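Local coordinates for protein exotoxin A (Pseudomonas aeruginosa, PDB 1IKP) that transfers ADP-ribose from NAD to elongation factor 2 of host cells and so stops their protein synthesis, at residues A[107-112]-A[140-145]; A[101-106]-A[144-149]; A[32-37]-A[172-177]. The protein carries 2 engineered substitutions. One frame throughout, in Å; residues are numbered along the deposited sequence.

Contact 1 (A[107-112]-A[140-145])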
loop_
_atom_site.group_PDB
_atom_site.type_symbol
_atom_site.label_atom_id
_atom_site.label_comp_id
_atom_site.label_asym_id
_atom_site.label_seq_id
_atom_site.Cartn_x
_atom_site.Cartn_y
_atom_site.Cartn_z
ATOM N N HIS A 107 3.279 -11.121 -20.984
ATOM C CA HIS A 107 3.360 -9.923 -21.821
ATOM C C HIS A 107 3.243 -8.553 -21.148
ATOM O O HIS A 107 3.932 -7.615 -21.549
ATOM C CB HIS A 107 2.317 -10.019 -22.936
ATOM C CG HIS A 107 2.561 -11.147 -23.891
ATOM N ND1 HIS A 107 1.621 -11.559 -24.812
ATOM C CD2 HIS A 107 3.641 -11.943 -24.074
ATOM C CE1 HIS A 107 2.113 -12.560 -25.521
ATOM N NE2 HIS A 107 3.336 -12.813 -25.092
ATOM N N GLU A 108 2.372 -8.421 -20.150
ATOM C CA GLU A 108 2.200 -7.136 -19.466
ATOM C C GLU A 108 2.695 -7.195 -18.021
ATOM O O GLU A 108 2.193 -6.518 -17.125
ATOM C CB GLU A 108 0.730 -6.726 -19.501
ATOM C CG GLU A 108 0.227 -6.407 -20.900
ATOM C CD GLU A 108 -1.256 -6.108 -20.932
ATOM O OE1 GLU A 108 -1.701 -5.221 -20.172
ATOM O OE2 GLU A 108 -1.976 -6.760 -21.720
ATOM N N LYS A 109 3.711 -8.003 -17.815
ATOM C CA LYS A 109 4.273 -8.193 -16.496
ATOM C C LYS A 109 4.944 -6.969 -15.897
ATOM O O LYS A 109 5.359 -6.045 -16.610
ATOM C CB LYS A 109 5.315 -9.295 -16.556
ATOM C CG LYS A 109 6.514 -8.950 -17.446
ATOM C CD LYS A 109 7.592 -10.028 -17.348
ATOM C CE LYS A 109 8.682 -9.843 -18.380
ATOM N NZ LYS A 109 8.137 -10.027 -19.759
ATOM N N PRO A 110 5.014 -6.929 -14.563
ATOM C CA PRO A 110 5.662 -5.845 -13.832
ATOM C C PRO A 110 7.131 -5.985 -14.279
ATOM O O PRO A 110 7.562 -7.073 -14.656
ATOM C CB PRO A 110 5.489 -6.266 -12.377
ATOM C CG PRO A 110 4.188 -7.011 -12.393
ATOM C CD PRO A 110 4.278 -7.824 -13.644
ATOM N N SER A 111 7.895 -4.903 -14.222
ATOM C CA SER A 111 9.295 -4.958 -14.647
ATOM C C SER A 111 10.294 -5.065 -13.495
ATOM O O SER A 111 11.424 -4.601 -13.596
ATOM C CB SER A 111 9.616 -3.729 -15.514
ATOM O OG SER A 111 9.287 -2.501 -14.893
ATOM N N ASN A 112 9.880 -5.712 -12.411
ATOM C CA ASN A 112 10.732 -5.865 -11.249
ATOM C C ASN A 112 10.659 -7.281 -10.713
ATOM O O ASN A 112 9.809 -8.081 -11.130
ATOM C CB ASN A 112 10.302 -4.880 -10.144
ATOM C CG ASN A 112 8.852 -5.063 -9.707
ATOM O OD1 ASN A 112 8.495 -6.030 -9.020
ATOM N ND2 ASN A 112 7.997 -4.119 -10.109
ATOM N N GLU A 140 13.774 -6.558 -20.476
ATOM C CA GLU A 140 14.745 -7.457 -21.067
ATOM C C GLU A 140 15.579 -8.221 -20.040
ATOM O O GLU A 140 15.821 -9.419 -20.198
ATOM C CB GLU A 140 15.632 -6.682 -22.036
ATOM C CG GLU A 140 16.466 -7.569 -22.928
ATOM C CD GLU A 140 15.654 -8.581 -23.735
ATOM O OE1 GLU A 140 14.611 -8.206 -24.308
ATOM O OE2 GLU A 140 16.075 -9.757 -23.806
ATOM N N LEU A 141 16.005 -7.541 -18.985
ATOM C CA LEU A 141 16.758 -8.245 -17.960
ATOM C C LEU A 141 15.869 -9.263 -17.251
ATOM O O LEU A 141 16.342 -10.316 -16.864
ATOM C CB LEU A 141 17.383 -7.258 -16.977
ATOM C CG LEU A 141 18.228 -7.800 -15.808
ATOM C CD1 LEU A 141 19.231 -8.856 -16.247
ATOM C CD2 LEU A 141 18.937 -6.606 -15.190
ATOM N N LEU A 142 14.577 -8.971 -17.081
ATOM C CA LEU A 142 13.695 -9.965 -16.456
ATOM C C LEU A 142 13.643 -11.223 -17.312
ATOM O O LEU A 142 13.625 -12.350 -16.803
ATOM C CB LEU A 142 12.275 -9.444 -16.335
ATOM C CG LEU A 142 11.943 -8.537 -15.169
ATOM C CD1 LEU A 142 10.444 -8.325 -15.164
ATOM C CD2 LEU A 142 12.384 -9.166 -13.833
ATOM N N ALA A 143 13.568 -11.034 -18.625
ATOM C CA ALA A 143 13.532 -12.165 -19.531
ATOM C C ALA A 143 14.802 -12.996 -19.342
ATOM O O ALA A 143 14.764 -14.229 -19.342
ATOM C CB ALA A 143 13.424 -11.675 -20.972
ATOM N N LYS A 144 15.935 -12.325 -19.168
ATOM C CA LYS A 144 17.188 -13.043 -18.979
ATOM C C LYS A 144 17.208 -13.787 -17.647
ATOM O O LYS A 144 17.683 -14.915 -17.563
ATOM C CB LYS A 144 18.375 -12.082 -19.041
ATOM C CG LYS A 144 19.717 -12.791 -19.016
ATOM C CD LYS A 144 20.879 -11.814 -19.100
ATOM C CE LYS A 144 22.190 -12.548 -19.348
ATOM N NZ LYS A 144 22.465 -13.594 -18.303
ATOM N N LEU A 145 16.696 -13.152 -16.602
ATOM C CA LEU A 145 16.657 -13.799 -15.298
ATOM C C LEU A 145 15.746 -15.022 -15.296
ATOM O O LEU A 145 15.971 -15.955 -14.516
ATOM C CB LEU A 145 16.198 -12.807 -14.228
ATOM C CG LEU A 145 17.180 -11.658 -13.987
ATOM C CD1 LEU A 145 16.554 -10.662 -13.047
ATOM C CD2 LEU A 145 18.480 -12.191 -13.395
#
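K109 lays the aliphatic part of its side chain alongside L142, the two running antiparallel to each other. K109 CD and K109 CE each lie 4.0 Å from L142 CD1. CG of K109 sits between its own backbone N and carbonyl carbon (chi1 64°), and the chain stays extended until it bends at the last torsion. The bend carries NZ to the carboxylate of D139 in a salt bridge, and NZ also bonds the carbonyl O of G106. P110 contributes mostly backbone. Its carbonyl O comes to 3.2 Å from L142 CD1, a close approach without a hydrogen bond. At S111 the same methyl meets the main chain, with S111 CA 3.6 Å from L142 CD1. The hydroxyl of S111 bonds E136, and its backbone bonds M137 and G138. N112 turns its CB away and offers backbone as well. N112 N is 3.8 Å from L142 CD1, and N112 O is 3.9 Å from L142 CD2. P104 of strand 97-106 also touches L142. The contact joins the loop between strands 97-106 and 112-120 to helix 139-145 in the binding domain. One leucine carries nearly all of the helix side. The chemistry is therefore apolar, with both leucine methyls set against backbone and a lysine stem, while the charged end of K109 finds its partners beside the contact.

Contact 2 (A[101-106]-A[144-149])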
loop_
_atom_site.group_PDB
_atom_site.type_symbol
_atom_site.label_atom_id
_atom_site.label_comp_id
_atom_site.label_asym_id
_atom_site.label_seq_id
_atom_site.Cartn_x
_atom_site.Cartn_y
_atom_site.Cartn_z
ATOM N N TRP A 101 13.493 -15.444 -4.533
ATOM C CA TRP A 101 13.254 -14.326 -5.434
ATOM C C TRP A 101 12.176 -14.729 -6.430
ATOM O O TRP A 101 12.056 -15.905 -6.810
ATOM C CB TRP A 101 14.544 -13.758 -6.088
ATOM C CG TRP A 101 15.252 -14.582 -7.081
ATOM C CD1 TRP A 101 15.182 -14.467 -8.439
ATOM C CD2 TRP A 101 16.213 -15.609 -6.810
ATOM N NE1 TRP A 101 16.049 -15.355 -9.037
ATOM C CE2 TRP A 101 16.687 -16.071 -8.057
ATOM C CE3 TRP A 101 16.718 -16.185 -5.632
ATOM C CZ2 TRP A 101 17.641 -17.088 -8.171
ATOM C CZ3 TRP A 101 17.682 -17.208 -5.742
ATOM C CH2 TRP A 101 18.126 -17.644 -7.014
ATOM N N LEU A 102 11.349 -13.752 -6.805
ATOM C CA LEU A 102 10.238 -13.974 -7.712
ATOM C C LEU A 102 10.450 -13.216 -9.008
ATOM O O LEU A 102 10.720 -12.003 -9.001
ATOM C CB LEU A 102 8.923 -13.495 -7.077
ATOM C CG LEU A 102 8.622 -13.925 -5.643
ATOM C CD1 LEU A 102 7.291 -13.354 -5.195
ATOM C CD2 LEU A 102 8.623 -15.446 -5.557
ATOM N N VAL A 103 10.317 -13.937 -10.120
ATOM C CA VAL A 103 10.452 -13.339 -11.450
ATOM C C VAL A 103 9.104 -13.508 -12.163
ATOM O O VAL A 103 8.655 -14.636 -12.392
ATOM C CB VAL A 103 11.572 -14.029 -12.261
ATOM C CG1 VAL A 103 11.712 -13.366 -13.653
ATOM C CG2 VAL A 103 12.890 -13.939 -11.484
ATOM N N PRO A 104 8.433 -12.391 -12.509
ATOM C CA PRO A 104 7.142 -12.508 -13.186
ATOM C C PRO A 104 7.362 -12.798 -14.655
ATOM O O PRO A 104 8.397 -12.449 -15.217
ATOM C CB PRO A 104 6.495 -11.151 -12.917
ATOM C CG PRO A 104 7.670 -10.214 -13.001
ATOM C CD PRO A 104 8.786 -10.974 -12.273
ATOM N N ILE A 105 6.389 -13.482 -15.257
ATOM C CA ILE A 105 6.464 -13.800 -16.678
ATOM C C ILE A 105 5.114 -13.445 -17.299
ATOM O O ILE A 105 4.072 -13.476 -16.641
ATOM C CB ILE A 105 6.841 -15.303 -16.935
ATOM C CG1 ILE A 105 5.858 -16.234 -16.235
ATOM C CG2 ILE A 105 8.280 -15.565 -16.485
ATOM C CD1 ILE A 105 6.153 -17.714 -16.487
ATOM N N GLY A 106 5.148 -13.063 -18.569
ATOM C CA GLY A 106 3.927 -12.676 -19.250
ATOM C C GLY A 106 4.135 -11.374 -20.001
ATOM O O GLY A 106 5.052 -10.612 -19.694
ATOM N N LYS A 144 15.935 -12.325 -19.168
ATOM C CA LYS A 144 17.188 -13.043 -18.979
ATOM C C LYS A 144 17.208 -13.787 -17.647
ATOM O O LYS A 144 17.683 -14.915 -17.563
ATOM C CB LYS A 144 18.375 -12.082 -19.041
ATOM C CG LYS A 144 19.717 -12.791 -19.016
ATOM C CD LYS A 144 20.879 -11.814 -19.100
ATOM C CE LYS A 144 22.190 -12.548 -19.348
ATOM N NZ LYS A 144 22.465 -13.594 -18.303
ATOM N N LEU A 145 16.696 -13.152 -16.602
ATOM C CA LEU A 145 16.657 -13.799 -15.298
ATOM C C LEU A 145 15.746 -15.022 -15.296
ATOM O O LEU A 145 15.971 -15.955 -14.516
ATOM C CB LEU A 145 16.198 -12.807 -14.228
ATOM C CG LEU A 145 17.180 -11.658 -13.987
ATOM C CD1 LEU A 145 16.554 -10.662 -13.047
ATOM C CD2 LEU A 145 18.480 -12.191 -13.395
ATOM N N ALA A 146 14.741 -15.035 -16.174
ATOM C CA ALA A 146 13.783 -16.147 -16.258
ATOM C C ALA A 146 14.181 -17.242 -17.240
ATOM O O ALA A 146 13.405 -18.189 -17.462
ATOM C CB ALA A 146 12.406 -15.619 -16.630
ATOM N N ARG A 147 15.363 -17.123 -17.841
ATOM C CA ARG A 147 15.794 -18.139 -18.794
ATOM C C ARG A 147 17.247 -18.566 -18.644
ATOM O O ARG A 147 17.541 -19.763 -18.609
ATOM C CB ARG A 147 15.541 -17.665 -20.227
ATOM C CG ARG A 147 16.300 -16.419 -20.629
ATOM C CD ARG A 147 15.892 -15.977 -22.020
ATOM N NE ARG A 147 14.452 -15.754 -22.105
ATOM C CZ ARG A 147 13.821 -15.338 -23.198
ATOM N NH1 ARG A 147 14.504 -15.095 -24.309
ATOM N NH2 ARG A 147 12.506 -15.164 -23.179
ATOM N N ASP A 148 18.155 -17.600 -18.545
ATOM C CA ASP A 148 19.567 -17.926 -18.432
ATOM C C ASP A 148 20.340 -16.875 -17.660
ATOM O O ASP A 148 20.561 -15.771 -18.150
ATOM C CB ASP A 148 20.168 -18.095 -19.831
ATOM C CG ASP A 148 21.657 -18.397 -19.802
ATOM O OD1 ASP A 148 22.077 -19.292 -19.038
ATOM O OD2 ASP A 148 22.406 -17.746 -20.559
ATOM N N ALA A 149 20.715 -17.229 -16.437
ATOM C CA ALA A 149 21.500 -16.351 -15.567
ATOM C C ALA A 149 22.411 -17.238 -14.725
ATOM O O ALA A 149 22.150 -18.432 -14.571
ATOM C CB ALA A 149 20.576 -15.516 -14.666
HETATM O O HOH W 1 16.822 -16.063 -11.849
#
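This is a buried apolar contact between the face of a strand and the end of a helix, with one water bridge at its margin. Strand 97-106 belongs to the large sheet of the concanavalin-like binding domain. Helix 139-145 ends beside it, and the chain then turns into strand 148-155 of the second sheet. A146, just after the helix, points its methyl at the strand. A146 CB lies 3.8 Å from V103 CG1 and 4.1 Å from I105 CG2, two side chains on the same strand face. V103 CG1 is anti to the backbone N (chi1 -179°), which directs this branch to A146. The other branch, V103 CG2, faces L145 CB more loosely at 4.4 Å. L43 of the neighbouring strand 40-49 also touches A146. Farther along, I60 of the second sheet meets both W101 and L145. A water joins the indole N-H of W101 to the main-chain O of L145: it accepts from W101 NE1 at 3.0 Å, in the indole plane at the ring edge, and donates to L145 O at 2.8 Å. The ring of Y45, in strand 40-49, stacks with W101. The turn is closed by K144, whose carbonyl O accepts from both R147 N and D148 N. K144 NZ in turn donates to D148 O at 2.9 Å and forms a salt bridge with D61. No direct hydrogen bond links the segments. Aliphatic contacts hold the centre, and the water satisfies an indole N-H and a carbonyl at the helix end.

Contact 3 (A[32-37]-A[172-177])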
loop_
_atom_site.group_PDB
_atom_site.type_symbol
_atom_site.label_atom_id
_atom_site.label_comp_id
_atom_site.label_asym_id
_atom_site.label_seq_id
_atom_site.Cartn_x
_atom_site.Cartn_y
_atom_site.Cartn_z
ATOM N N PRO A 32 12.931 -21.777 -22.293
ATOM C CA PRO A 32 12.504 -20.491 -22.854
ATOM C C PRO A 32 11.008 -20.394 -23.131
ATOM O O PRO A 32 10.434 -19.306 -23.088
ATOM C CB PRO A 32 13.348 -20.370 -24.123
ATOM C CG PRO A 32 13.577 -21.798 -24.514
ATOM C CD PRO A 32 13.894 -22.442 -23.188
ATOM N N ALA A 33 10.377 -21.530 -23.411
ATOM C CA ALA A 33 8.945 -21.544 -23.687
ATOM C C ALA A 33 8.165 -20.973 -22.503
ATOM O O ALA A 33 7.022 -20.536 -22.650
ATOM C CB ALA A 33 8.485 -22.970 -23.979
ATOM N N ILE A 34 8.796 -20.977 -21.331
ATOM C CA ILE A 34 8.168 -20.475 -20.112
ATOM C C ILE A 34 8.163 -18.947 -20.030
ATOM O O ILE A 34 7.128 -18.341 -19.764
ATOM C CB ILE A 34 8.868 -21.058 -18.866
ATOM C CG1 ILE A 34 8.798 -22.586 -18.914
ATOM C CG2 ILE A 34 8.203 -20.544 -17.594
ATOM C CD1 ILE A 34 9.541 -23.270 -17.794
ATOM N N ALA A 35 9.312 -18.324 -20.263
ATOM C CA ALA A 35 9.392 -16.870 -20.211
ATOM C C ALA A 35 8.588 -16.235 -21.343
ATOM O O ALA A 35 8.220 -15.061 -21.271
ATOM C CB ALA A 35 10.845 -16.423 -20.293
ATOM N N ASP A 36 8.308 -17.016 -22.382
ATOM C CA ASP A 36 7.564 -16.507 -23.531
ATOM C C ASP A 36 6.085 -16.872 -23.528
ATOM O O ASP A 36 5.428 -16.810 -24.567
ATOM C CB ASP A 36 8.204 -17.002 -24.831
ATOM C CG ASP A 36 9.659 -16.593 -24.960
ATOM O OD1 ASP A 36 9.971 -15.409 -24.711
ATOM O OD2 ASP A 36 10.490 -17.455 -25.316
ATOM N N THR A 37 5.558 -17.244 -22.366
ATOM C CA THR A 37 4.152 -17.618 -22.256
ATOM C C THR A 37 3.215 -16.474 -22.620
ATOM O O THR A 37 3.536 -15.304 -22.404
ATOM C CB THR A 37 3.810 -18.078 -20.830
ATOM O OG1 THR A 37 4.575 -19.246 -20.509
ATOM C CG2 THR A 37 2.331 -18.397 -20.714
ATOM N N VAL A 172 13.292 -24.290 -8.334
ATOM C CA VAL A 172 12.499 -23.242 -8.958
ATOM C C VAL A 172 11.161 -23.826 -9.380
ATOM O O VAL A 172 11.084 -24.946 -9.917
ATOM C CB VAL A 172 13.247 -22.604 -10.174
ATOM C CG1 VAL A 172 13.603 -23.656 -11.225
ATOM C CG2 VAL A 172 12.395 -21.492 -10.768
ATOM N N SER A 173 10.104 -23.074 -9.111
ATOM C CA SER A 173 8.753 -23.479 -9.451
ATOM C C SER A 173 8.107 -22.372 -10.238
ATOM O O SER A 173 8.611 -21.250 -10.281
ATOM C CB SER A 173 7.939 -23.737 -8.180
ATOM O OG SER A 173 7.799 -22.566 -7.385
ATOM N N VAL A 174 7.011 -22.694 -10.904
ATOM C CA VAL A 174 6.274 -21.692 -11.644
ATOM C C VAL A 174 4.812 -21.860 -11.332
ATOM O O VAL A 174 4.316 -22.979 -11.172
ATOM C CB VAL A 174 6.459 -21.814 -13.164
ATOM C CG1 VAL A 174 5.902 -23.152 -13.665
ATOM C CG2 VAL A 174 5.763 -20.637 -13.878
ATOM N N VAL A 175 4.121 -20.740 -11.189
ATOM C CA VAL A 175 2.690 -20.746 -10.959
ATOM C C VAL A 175 2.081 -19.949 -12.102
ATOM O O VAL A 175 2.489 -18.819 -12.388
ATOM C CB VAL A 175 2.294 -20.152 -9.592
ATOM C CG1 VAL A 175 2.812 -18.742 -9.448
ATOM C CG2 VAL A 175 0.789 -20.155 -9.449
ATOM N N MET A 176 1.139 -20.574 -12.800
ATOM C CA MET A 176 0.496 -19.947 -13.936
ATOM C C MET A 176 -0.939 -19.615 -13.574
ATOM O O MET A 176 -1.656 -20.427 -12.982
ATOM C CB MET A 176 0.507 -20.889 -15.145
ATOM C CG MET A 176 1.865 -21.226 -15.702
ATOM S SD MET A 176 2.770 -19.782 -16.308
ATOM C CE MET A 176 1.625 -19.218 -17.606
ATOM N N ALA A 177 -1.361 -18.411 -13.933
ATOM C CA ALA A 177 -2.717 -17.995 -13.639
ATOM C C ALA A 177 -3.638 -18.650 -14.648
ATOM O O ALA A 177 -3.187 -19.146 -15.678
ATOM C CB ALA A 177 -2.839 -16.476 -13.735
#
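A short, weakly bonded helical turn at about 32-35 lies over strand 164-176, with 8.8 Å between I34 CA and V174 CA and 9.4 Å between T37 CA and M176 CA, and no hydrogen bond crosses. The strand belongs to the large sheet of the concanavalin-like binding domain, and the turn covers part of one face of that sheet; the contact is only partly buried. V174 and M176 stand two residues apart in the strand and both direct CB toward the turn. I34 and T37 answer them. The first pair is a light methyl contact, with I34 CG2 4.4 Å from V174 CG2. L228 of strand 224-228 and I105 of strand 97-106 touch both I34 and V174, so this pair belongs to a wider apolar patch. The second pair is tighter. T37 and M176 reach toward each other tip to tip. All three side-chain torsions of M176 are near -60°, which curls the chain and brings its terminal methyl to the threonine. T37 CG2 is anti to the backbone N and meets that methyl. I105 also lies against M176. The turn has its own bonds. D36 N donates to P32 O, and I34 O takes two donors, T37 N at 3.2 Å and T37 OG1 at 2.8 Å, both from the same face of its carbonyl plane. The hydroxyl bond fixes the rotation of the threonine and leaves CG2 on the methionine side. D36 makes a salt bridge with R147, and A35 touches A146, which ties the turn to the chain after helix 139-145. T37 CG2 and M176 CE are 3.3 Å apart, closer than usual for two methyl carbons.

How the contacts relate
Contacts 1 and 2 are buried, while contact 3 is only partly buried. Contacts 1 and 2 share helix 139-145: contact 1 uses its side, and contact 2 uses its end and the turn that follows. P104 in the strand of contact 2 packs on K109, P110 and N112 of contact 1. Contacts 2 and 3 meet at I105 and are tied by one ion pair. None of the three has a direct hydrogen bond between its segments. Contact 1 sets leucine against backbone, contact 2 adds a bridging water to aliphatic packing, and contact 3 relies on two separate side-chain pairs.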